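PDB 1TWI: diaminopimelate decarboxylase from Methanocaldococcus jannaschii, which catalyses the pyridoxal 5'-phosphate-dependent decarboxylation of meso-diaminopimelate to L-lysine, the last step of lysine biosynthesis by the diaminopimelate pathway. Local coordinates for residues S36-K41 with T406-V411; E138-N143 with L197-V202; V350-G355 with F364-E369. All coordinates share one frame; numbering follows the deposited sequence.

In the fold
The three contacts sit in different parts of a two-domain decarboxylase. Contact 2 (138-143 with 197-202) lies in the pyridoxal-binding barrel. Contacts 1 (36-41 with 406-411) and 3 (350-355 with 364-369) both reach the mixed sheet of the other domain, with nearest atoms about 17 Å apart. Along the chain, contact 1 closes a loop that holds the other two in series. Contacts 2 and 3 lie on opposite sides of the chain's centre, their own centres 53 Å apart. Contact 3 is the one near the active site: F364 is about 8 Å, side chain to side chain, from R329, which lines the pocket of the bound lysine. All three touch the second subunit.

Contact 1 of 3, residues S36-K41 with T406-V411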
loop_
_atom_site.group_PDB
_atom_site.type_symbol
_atom_site.label_atom_id
_atom_site.label_comp_id
_atom_site.label_asym_id
_atom_site.label_seq_id
_atom_site.Cartn_x
_atom_site.Cartn_y
_atom_site.Cartn_z
ATOM N N SER A 36 -0.026 18.566 13.351
ATOM C CA SER A 36 0.259 19.804 14.133
ATOM C C SER A 36 0.798 20.891 13.197
ATOM O O SER A 36 1.902 20.765 12.606
ATOM C CB SER A 36 1.317 19.532 15.232
ATOM O OG SER A 36 1.760 20.768 15.794
ATOM N N GLU A 37 0.031 21.969 13.054
ATOM C CA GLU A 37 0.459 23.051 12.192
ATOM C C GLU A 37 1.731 23.675 12.746
ATOM O O GLU A 37 2.651 23.980 11.993
ATOM C CB GLU A 37 -0.637 24.122 12.109
ATOM C CG GLU A 37 -0.213 25.370 11.317
ATOM C CD GLU A 37 -1.388 26.326 11.216
ATOM O OE1 GLU A 37 -2.114 26.279 10.214
ATOM O OE2 GLU A 37 -1.633 27.090 12.158
ATOM N N GLU A 38 1.798 23.883 14.060
ATOM C CA GLU A 38 3.024 24.488 14.623
ATOM C C GLU A 38 4.247 23.555 14.439
ATOM O O GLU A 38 5.356 24.024 14.205
ATOM C CB GLU A 38 2.802 24.800 16.127
ATOM C CG GLU A 38 4.001 25.403 16.887
ATOM C CD GLU A 38 4.450 26.794 16.400
ATOM O OE1 GLU A 38 3.672 27.528 15.733
ATOM O OE2 GLU A 38 5.610 27.154 16.720
ATOM N N GLN A 39 4.082 22.246 14.589
ATOM C CA GLN A 39 5.248 21.393 14.383
ATOM C C GLN A 39 5.788 21.541 12.914
ATOM O O GLN A 39 7.012 21.496 12.677
ATOM C CB GLN A 39 4.894 19.906 14.635
ATOM C CG GLN A 39 6.120 19.005 14.519
ATOM C CD GLN A 39 7.143 19.343 15.612
ATOM O OE1 GLN A 39 8.248 19.877 15.344
ATOM N NE2 GLN A 39 6.760 19.089 16.846
ATOM N N ILE A 40 4.886 21.653 11.926
ATOM C CA ILE A 40 5.338 21.835 10.545
ATOM C C ILE A 40 6.090 23.169 10.436
ATOM O O ILE A 40 7.154 23.248 9.769
ATOM C CB ILE A 40 4.152 21.808 9.517
ATOM C CG1 ILE A 40 3.509 20.413 9.507
ATOM C CG2 ILE A 40 4.671 22.147 8.087
ATOM C CD1 ILE A 40 2.228 20.287 8.677
ATOM N N LYS A 41 5.571 24.223 11.069
ATOM C CA LYS A 41 6.281 25.517 11.007
ATOM C C LYS A 41 7.638 25.393 11.664
ATOM O O LYS A 41 8.636 25.953 11.166
ATOM C CB LYS A 41 5.511 26.641 11.731
ATOM C CG LYS A 41 4.119 26.964 11.097
ATOM C CD LYS A 41 3.519 28.190 11.854
ATOM C CE LYS A 41 2.036 28.225 11.715
ATOM N NZ LYS A 41 1.644 28.379 10.288
ATOM N N THR A 406 -4.342 20.779 13.925
ATOM C CA THR A 406 -4.425 21.492 15.195
ATOM C C THR A 406 -3.576 22.713 14.948
ATOM O O THR A 406 -2.436 22.613 14.486
ATOM C CB THR A 406 -3.861 20.676 16.403
ATOM O OG1 THR A 406 -2.565 20.173 16.067
ATOM C CG2 THR A 406 -4.803 19.542 16.779
ATOM N N SER A 407 -4.134 23.857 15.310
ATOM C CA SER A 407 -3.555 25.156 15.026
ATOM C C SER A 407 -3.892 26.122 16.168
ATOM O O SER A 407 -4.811 25.863 16.961
ATOM C CB SER A 407 -4.199 25.646 13.716
ATOM O OG SER A 407 -4.063 27.045 13.509
ATOM N N LYS A 408 -3.135 27.198 16.287
ATOM C CA LYS A 408 -3.462 28.173 17.319
ATOM C C LYS A 408 -4.890 28.695 17.045
ATOM O O LYS A 408 -5.619 29.092 17.966
ATOM C CB LYS A 408 -2.464 29.340 17.265
ATOM C CG LYS A 408 -1.177 29.010 17.949
ATOM C CD LYS A 408 -0.107 30.028 17.617
ATOM C CE LYS A 408 1.144 29.826 18.484
ATOM N NZ LYS A 408 1.472 28.378 18.602
ATOM N N LYS A 409 -5.305 28.664 15.781
ATOM C CA LYS A 409 -6.639 29.151 15.400
ATOM C C LYS A 409 -7.816 28.249 15.756
ATOM O O LYS A 409 -8.965 28.688 15.701
ATOM C CB LYS A 409 -6.684 29.383 13.896
ATOM C CG LYS A 409 -5.569 30.243 13.351
ATOM C CD LYS A 409 -6.058 31.623 13.143
ATOM C CE LYS A 409 -5.046 32.457 12.398
ATOM N NZ LYS A 409 -5.705 33.795 12.238
ATOM N N GLY A 410 -7.539 26.981 16.062
ATOM C CA GLY A 410 -8.599 26.026 16.381
ATOM C C GLY A 410 -8.218 24.658 15.798
ATOM O O GLY A 410 -7.089 24.506 15.319
ATOM N N VAL A 411 -9.105 23.672 15.843
ATOM C CA VAL A 411 -8.792 22.366 15.269
ATOM C C VAL A 411 -9.669 22.301 14.027
ATOM O O VAL A 411 -10.896 22.546 14.121
ATOM C CB VAL A 411 -9.195 21.192 16.219
ATOM C CG1 VAL A 411 -8.831 19.800 15.550
ATOM C CG2 VAL A 411 -8.455 21.329 17.547
HETATM O O HOH W 1 -0.722 27.210 14.674
HETATM O O HOH W 2 -0.505 24.273 15.847
#
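The side chain of E37 lies over S407, its CB against the T406 carbonyl oxygen and its carboxylate at the S407 hydroxyl. CG stands anti to the backbone N (chi1 175°) and the chain stays extended beyond it, which carries the acid to S407. S407 OG donates to E37 OE2 at 2.8 Å. The donor comes from above the carboxylate plane, 45° out of it. A water also donates to E37 OE2 and accepts from K408 N, so this oxygen takes two hydrogen bonds. K41 NZ, one helical turn on, is a long salt-bridge partner at 4.0 Å from E37 OE2. The other oxygen, OE1, is hydrogen-bonded to H432 of the second subunit, which ties the contact to the dimer interface. S407 OG is itself fixed by a bond from K409 N, an ST turn within the type I turn from S407 to G410. That turn joins strands 402-407 and 410-415.

Strand 32-36 runs parallel to strand 402-407 in the mixed sheet of the non-barrel domain, and the pairing ends here as helix 37-58 begins. S36 is paired with T406. The last link is E37 N to T406 O, 2.9 Å, nearly straight at 166°. A second water bridges the same carbonyl to E38 N. S36 is also the N-cap of the helix: its OG accepts from Q39 N at 3.0 Å. T406 OG1 packs against S36 CA at 3.4 Å. Both hydroxyls, S36 OG and T406 OG1, are hydrogen-bonded to D17, so one acid spans the two strands. Farther out, the side chains of E38 and K408 cross obliquely in a long salt bridge, with E38 OE1 3.7 Å from K408 NZ.

Contact 2 of 3, residues E138-N143 with L197-V202; sequences ELILIN and LEMEYV
M199 reaches across to helix 136-149 and meets L139 and N143. The contact belongs to the TIM-barrel fold of the pyridoxal-binding domain. Here helix 188-198 ends and the chain turns into strand 202-208, passing beside a neighbouring helix of the barrel. M199 is the first residue to leave helical geometry. Its CG lies anti to the carbonyl carbon (chi1 -76°), and the chain beyond is fully extended. This drives the sulfur and methyl toward the helix. M199 and L139 meet tip to tip, with M199 SD 3.7 Å from L139 CG. M199 CE also lies 3.8 Å from L139 CD2. I140 crosses the methionine at about a right angle, I140 CG1 touching M199 CE at 4.1 Å.

N143 has its CG anti to the backbone N (chi1 179°), which swings the amide across the bend. The amide crosses over the CB-CG-SD part of M199 at a slant. Its outer end lies close to the backbone N of Y201 and at the edge of the Y201 ring, near the ring plane, with the amide and ring planes 49° apart.

V202 packs where the strand begins, on the side facing the barrel sheet. V202 CG1 meets I142 CG2 at 4.0 Å, the two side chains crossing at about a right angle. I142 and V202 also pack on V155 of strand 153-160, so the helix is seated on the barrel sheet. The second V202 branch, CG2, turns to L139 at a looser distance. CG1 of V202 lies 3.7 Å from the CA of N143.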
loop_
_atom_site.group_PDB
_atom_site.type_symbol
_atom_site.label_atom_id
_atom_site.label_comp_id
_atom_site.label_asym_id
_atom_site.label_seq_id
_atom_site.Cartn_x
_atom_site.Cartn_y
_atom_site.Cartn_z
ATOM N N GLU A 138 13.877 10.956 -21.763
ATOM C CA GLU A 138 13.056 12.070 -21.247
ATOM C C GLU A 138 13.530 13.416 -21.844
ATOM O O GLU A 138 12.722 14.252 -22.270
ATOM C CB GLU A 138 13.111 12.136 -19.697
ATOM C CG GLU A 138 12.362 13.386 -19.124
ATOM C CD GLU A 138 12.593 13.560 -17.635
ATOM O OE1 GLU A 138 12.948 12.546 -16.976
ATOM O OE2 GLU A 138 12.399 14.701 -17.141
ATOM N N LEU A 139 14.846 13.645 -21.873
ATOM C CA LEU A 139 15.359 14.908 -22.441
ATOM C C LEU A 139 14.811 15.087 -23.880
ATOM O O LEU A 139 14.316 16.175 -24.227
ATOM C CB LEU A 139 16.921 14.932 -22.496
ATOM C CG LEU A 139 17.517 16.180 -23.209
ATOM C CD1 LEU A 139 17.258 17.448 -22.388
ATOM C CD2 LEU A 139 19.038 16.010 -23.435
ATOM N N ILE A 140 14.903 14.034 -24.690
ATOM C CA ILE A 140 14.414 14.089 -26.090
ATOM C C ILE A 140 12.908 14.421 -26.118
ATOM O O ILE A 140 12.462 15.329 -26.849
ATOM C CB ILE A 140 14.761 12.735 -26.848
ATOM C CG1 ILE A 140 16.304 12.611 -26.961
ATOM C CG2 ILE A 140 14.098 12.678 -28.300
ATOM C CD1 ILE A 140 16.751 11.277 -27.527
ATOM N N LEU A 141 12.129 13.768 -25.268
ATOM C CA LEU A 141 10.703 14.036 -25.246
ATOM C C LEU A 141 10.406 15.458 -24.809
ATOM O O LEU A 141 9.513 16.146 -25.358
ATOM C CB LEU A 141 9.988 13.006 -24.337
ATOM C CG LEU A 141 8.501 13.321 -24.058
ATOM C CD1 LEU A 141 7.685 13.235 -25.363
ATOM C CD2 LEU A 141 7.959 12.278 -23.050
ATOM N N ILE A 142 11.156 15.965 -23.829
ATOM C CA ILE A 142 10.899 17.338 -23.384
ATOM C C ILE A 142 11.231 18.350 -24.505
ATOM O O ILE A 142 10.477 19.315 -24.737
ATOM C CB ILE A 142 11.774 17.706 -22.134
ATOM C CG1 ILE A 142 11.238 16.952 -20.884
ATOM C CG2 ILE A 142 11.786 19.197 -21.913
ATOM C CD1 ILE A 142 12.263 16.975 -19.667
ATOM N N ASN A 143 12.364 18.152 -25.183
ATOM C CA ASN A 143 12.760 19.101 -26.236
ATOM C C ASN A 143 11.701 19.027 -27.390
ATOM O O ASN A 143 11.304 20.048 -27.934
ATOM C CB ASN A 143 14.166 18.724 -26.753
ATOM C CG ASN A 143 14.650 19.628 -27.845
ATOM O OD1 ASN A 143 14.849 19.164 -28.967
ATOM N ND2 ASN A 143 14.854 20.912 -27.546
ATOM N N LEU A 197 22.545 20.950 -24.669
ATOM C CA LEU A 197 23.062 22.269 -25.096
ATOM C C LEU A 197 22.942 22.454 -26.613
ATOM O O LEU A 197 22.891 23.586 -27.079
ATOM C CB LEU A 197 24.515 22.438 -24.650
ATOM C CG LEU A 197 24.635 22.531 -23.122
ATOM C CD1 LEU A 197 26.062 22.302 -22.680
ATOM C CD2 LEU A 197 24.155 23.837 -22.665
ATOM N N GLU A 198 22.890 21.357 -27.363
ATOM C CA GLU A 198 22.728 21.414 -28.818
ATOM C C GLU A 198 21.245 21.484 -29.190
ATOM O O GLU A 198 20.895 21.903 -30.282
ATOM C CB GLU A 198 23.380 20.207 -29.500
ATOM C CG GLU A 198 24.904 20.174 -29.280
ATOM C CD GLU A 198 25.585 21.574 -29.436
ATOM O OE1 GLU A 198 25.708 22.049 -30.594
ATOM O OE2 GLU A 198 25.998 22.206 -28.394
ATOM N N MET A 199 20.354 21.111 -28.276
ATOM C CA MET A 199 18.924 21.178 -28.588
ATOM C C MET A 199 18.467 22.627 -28.580
ATOM O O MET A 199 18.991 23.416 -27.824
ATOM C CB MET A 199 18.133 20.380 -27.560
ATOM C CG MET A 199 18.268 18.925 -27.817
ATOM S SD MET A 199 17.638 18.028 -26.418
ATOM C CE MET A 199 17.804 16.431 -27.055
ATOM N N GLU A 200 17.465 22.974 -29.393
ATOM C CA GLU A 200 17.014 24.350 -29.452
ATOM C C GLU A 200 15.892 24.710 -28.535
ATOM O O GLU A 200 15.627 25.898 -28.352
ATOM C CB GLU A 200 16.580 24.681 -30.886
ATOM C CG GLU A 200 17.608 24.205 -31.894
ATOM C CD GLU A 200 17.301 24.660 -33.347
ATOM O OE1 GLU A 200 16.163 24.405 -33.849
ATOM O OE2 GLU A 200 18.202 25.272 -33.973
ATOM N N TYR A 201 15.211 23.728 -27.948
ATOM C CA TYR A 201 14.067 24.069 -27.108
ATOM C C TYR A 201 14.191 23.782 -25.625
ATOM O O TYR A 201 13.189 23.692 -24.952
ATOM C CB TYR A 201 12.772 23.401 -27.674
ATOM C CG TYR A 201 12.571 23.702 -29.156
ATOM C CD1 TYR A 201 13.251 22.976 -30.118
ATOM C CD2 TYR A 201 11.801 24.787 -29.570
ATOM C CE1 TYR A 201 13.179 23.336 -31.471
ATOM C CE2 TYR A 201 11.716 25.148 -30.915
ATOM C CZ TYR A 201 12.412 24.420 -31.851
ATOM O OH TYR A 201 12.366 24.746 -33.205
ATOM N N VAL A 202 15.411 23.642 -25.115
ATOM C CA VAL A 202 15.565 23.408 -23.665
ATOM C C VAL A 202 16.670 24.368 -23.245
ATOM O O VAL A 202 17.489 24.778 -24.071
ATOM C CB VAL A 202 15.944 21.913 -23.281
ATOM C CG1 VAL A 202 14.851 20.924 -23.802
ATOM C CG2 VAL A 202 17.347 21.522 -23.858
#

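Contact 3 of 3, residues V350-G355 with F364-E369; sequences VVSIAG and FGRDRE
The ring of F364 lies obliquely beside the strand end at I353-G355. F364 CE2 comes 4.1 Å from G355 N. The ring is further packed by I339, I381 and A322. G355 O is hydrogen-bonded to K179 and N113 of the second subunit, so this end of the contact adjoins the dimer interface. The guanidinium of R368 leads away from the 350-355 strand and donates from NH1 to the carbonyl oxygen of H337. Its aliphatic part stays behind: R368 CG lies 4.0 Å from I353 CD1, the two side chains crossing at about a right angle. The chain of R368 bends at chi2 (-63°), which lets the CB-CG portion pack here while the charged end turns off.

The segments form an antiparallel beta hairpin. Strand 363-371 pairs with strand 348-354, which pairs on with strand 316-320 in the mixed sheet. The loop between the hairpin strands carries C358, the predicted proton donor, and E359; both line the pocket of the bound lysine. The hairpin carries two bulges, and the register shifts by one residue between V351 and I353. F364 and G365 both face I353, a classic bulge. D367 and R368 both face V351, a G1 bulge. V351 N donates to R368 O at 2.9 Å, and R368 N to V351 O at 2.7 Å. I353 N donates to G365 O at 2.8 Å. The I353 carbonyl accepts from F364 N, and weakly from G365 N.

V350 CG1 rests on D367 CA at 3.5 Å. D367 has left-handed backbone angles, as fits the first position of the G1 bulge. S352 OG, anti to its carbonyl carbon (chi1 -70°), points to the bulge. One water lies 2.7 Å from S352 OG and donates to D367 OD2.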
loop_
_atom_site.group_PDB
_atom_site.type_symbol
_atom_site.label_atom_id
_atom_site.label_comp_id
_atom_site.label_asym_id
_atom_site.label_seq_id
_atom_site.Cartn_x
_atom_site.Cartn_y
_atom_site.Cartn_z
ATOM N N VAL A 350 3.256 -4.853 29.021
ATOM C CA VAL A 350 3.856 -5.029 27.704
ATOM C C VAL A 350 2.819 -5.695 26.825
ATOM O O VAL A 350 2.258 -6.724 27.209
ATOM C CB VAL A 350 5.119 -5.940 27.777
ATOM C CG1 VAL A 350 5.643 -6.234 26.389
ATOM C CG2 VAL A 350 6.196 -5.243 28.618
ATOM N N VAL A 351 2.552 -5.097 25.663
ATOM C CA VAL A 351 1.556 -5.623 24.730
ATOM C C VAL A 351 1.998 -5.409 23.281
ATOM O O VAL A 351 2.921 -4.640 23.024
ATOM C CB VAL A 351 0.162 -4.895 24.859
ATOM C CG1 VAL A 351 -0.451 -5.071 26.241
ATOM C CG2 VAL A 351 0.328 -3.401 24.546
ATOM N N SER A 352 1.328 -6.091 22.348
ATOM C CA SER A 352 1.579 -5.920 20.913
ATOM C C SER A 352 0.284 -5.249 20.395
ATOM O O SER A 352 -0.808 -5.525 20.879
ATOM C CB SER A 352 1.837 -7.268 20.251
ATOM O OG SER A 352 3.099 -7.795 20.680
ATOM N N ILE A 353 0.409 -4.330 19.448
ATOM C CA ILE A 353 -0.752 -3.553 19.004
ATOM C C ILE A 353 -1.057 -3.876 17.548
ATOM O O ILE A 353 -0.182 -3.741 16.706
ATOM C CB ILE A 353 -0.473 -1.999 19.059
ATOM C CG1 ILE A 353 -0.205 -1.496 20.510
ATOM C CG2 ILE A 353 -1.703 -1.244 18.605
ATOM C CD1 ILE A 353 1.203 -1.585 20.947
ATOM N N ALA A 354 -2.285 -4.257 17.257
ATOM C CA ALA A 354 -2.663 -4.601 15.871
ATOM C C ALA A 354 -3.931 -3.918 15.381
ATOM O O ALA A 354 -4.806 -3.566 16.180
ATOM C CB ALA A 354 -2.892 -6.129 15.777
ATOM N N GLY A 355 -4.042 -3.797 14.049
ATOM C CA GLY A 355 -5.247 -3.253 13.454
ATOM C C GLY A 355 -6.146 -4.464 13.183
ATOM O O GLY A 355 -5.802 -5.588 13.557
ATOM N N PHE A 364 1.020 -2.792 14.416
ATOM C CA PHE A 364 1.742 -1.517 14.531
ATOM C C PHE A 364 2.989 -1.591 15.431
ATOM O O PHE A 364 3.889 -0.772 15.303
ATOM C CB PHE A 364 0.801 -0.426 15.086
ATOM C CG PHE A 364 -0.254 0.009 14.098
ATOM C CD1 PHE A 364 0.084 0.827 13.011
ATOM C CD2 PHE A 364 -1.571 -0.441 14.224
ATOM C CE1 PHE A 364 -0.900 1.191 12.052
ATOM C CE2 PHE A 364 -2.550 -0.092 13.284
ATOM C CZ PHE A 364 -2.212 0.724 12.194
ATOM N N GLY A 365 3.025 -2.537 16.360
ATOM C CA GLY A 365 4.193 -2.622 17.234
ATOM C C GLY A 365 4.084 -3.871 18.084
ATOM O O GLY A 365 2.978 -4.340 18.407
ATOM N N ARG A 366 5.229 -4.420 18.468
ATOM C CA ARG A 366 5.262 -5.641 19.273
ATOM C C ARG A 366 6.052 -5.420 20.593
ATOM O O ARG A 366 7.028 -4.639 20.646
ATOM C CB ARG A 366 5.937 -6.748 18.452
ATOM C CG ARG A 366 5.192 -7.172 17.199
ATOM C CD ARG A 366 6.042 -8.155 16.378
ATOM N NE ARG A 366 5.272 -8.854 15.329
ATOM C CZ ARG A 366 4.919 -8.326 14.146
ATOM N NH1 ARG A 366 5.251 -7.075 13.821
ATOM N NH2 ARG A 366 4.239 -9.058 13.260
ATOM N N ASP A 367 5.603 -6.085 21.653
ATOM C CA ASP A 367 6.279 -5.994 22.928
ATOM C C ASP A 367 6.525 -4.566 23.355
ATOM O O ASP A 367 7.636 -4.209 23.702
ATOM C CB ASP A 367 7.592 -6.758 22.828
ATOM C CG ASP A 367 7.368 -8.210 22.408
ATOM O OD1 ASP A 367 8.194 -8.750 21.664
ATOM O OD2 ASP A 367 6.342 -8.819 22.806
ATOM N N ARG A 368 5.488 -3.735 23.303
ATOM C CA ARG A 368 5.628 -2.360 23.711
ATOM C C ARG A 368 5.144 -2.150 25.130
ATOM O O ARG A 368 4.096 -2.660 25.522
ATOM C CB ARG A 368 4.802 -1.462 22.776
ATOM C CG ARG A 368 5.220 -1.618 21.307
ATOM C CD ARG A 368 6.718 -1.180 21.035
ATOM N NE ARG A 368 6.897 -1.054 19.592
ATOM C CZ ARG A 368 6.630 0.042 18.881
ATOM N NH1 ARG A 368 6.179 1.140 19.479
ATOM N NH2 ARG A 368 6.810 0.033 17.558
ATOM N N GLU A 369 5.875 -1.359 25.898
ATOM C CA GLU A 369 5.432 -1.065 27.259
ATOM C C GLU A 369 4.518 0.131 27.171
ATOM O O GLU A 369 4.918 1.222 26.730
ATOM C CB GLU A 369 6.598 -0.716 28.190
ATOM C CG GLU A 369 6.124 -0.433 29.607
ATOM C CD GLU A 369 7.279 -0.306 30.650
ATOM O OE1 GLU A 369 8.083 0.636 30.567
ATOM O OE2 GLU A 369 7.364 -1.162 31.543
HETATM O O HOH W 3 3.722 -8.141 23.251
#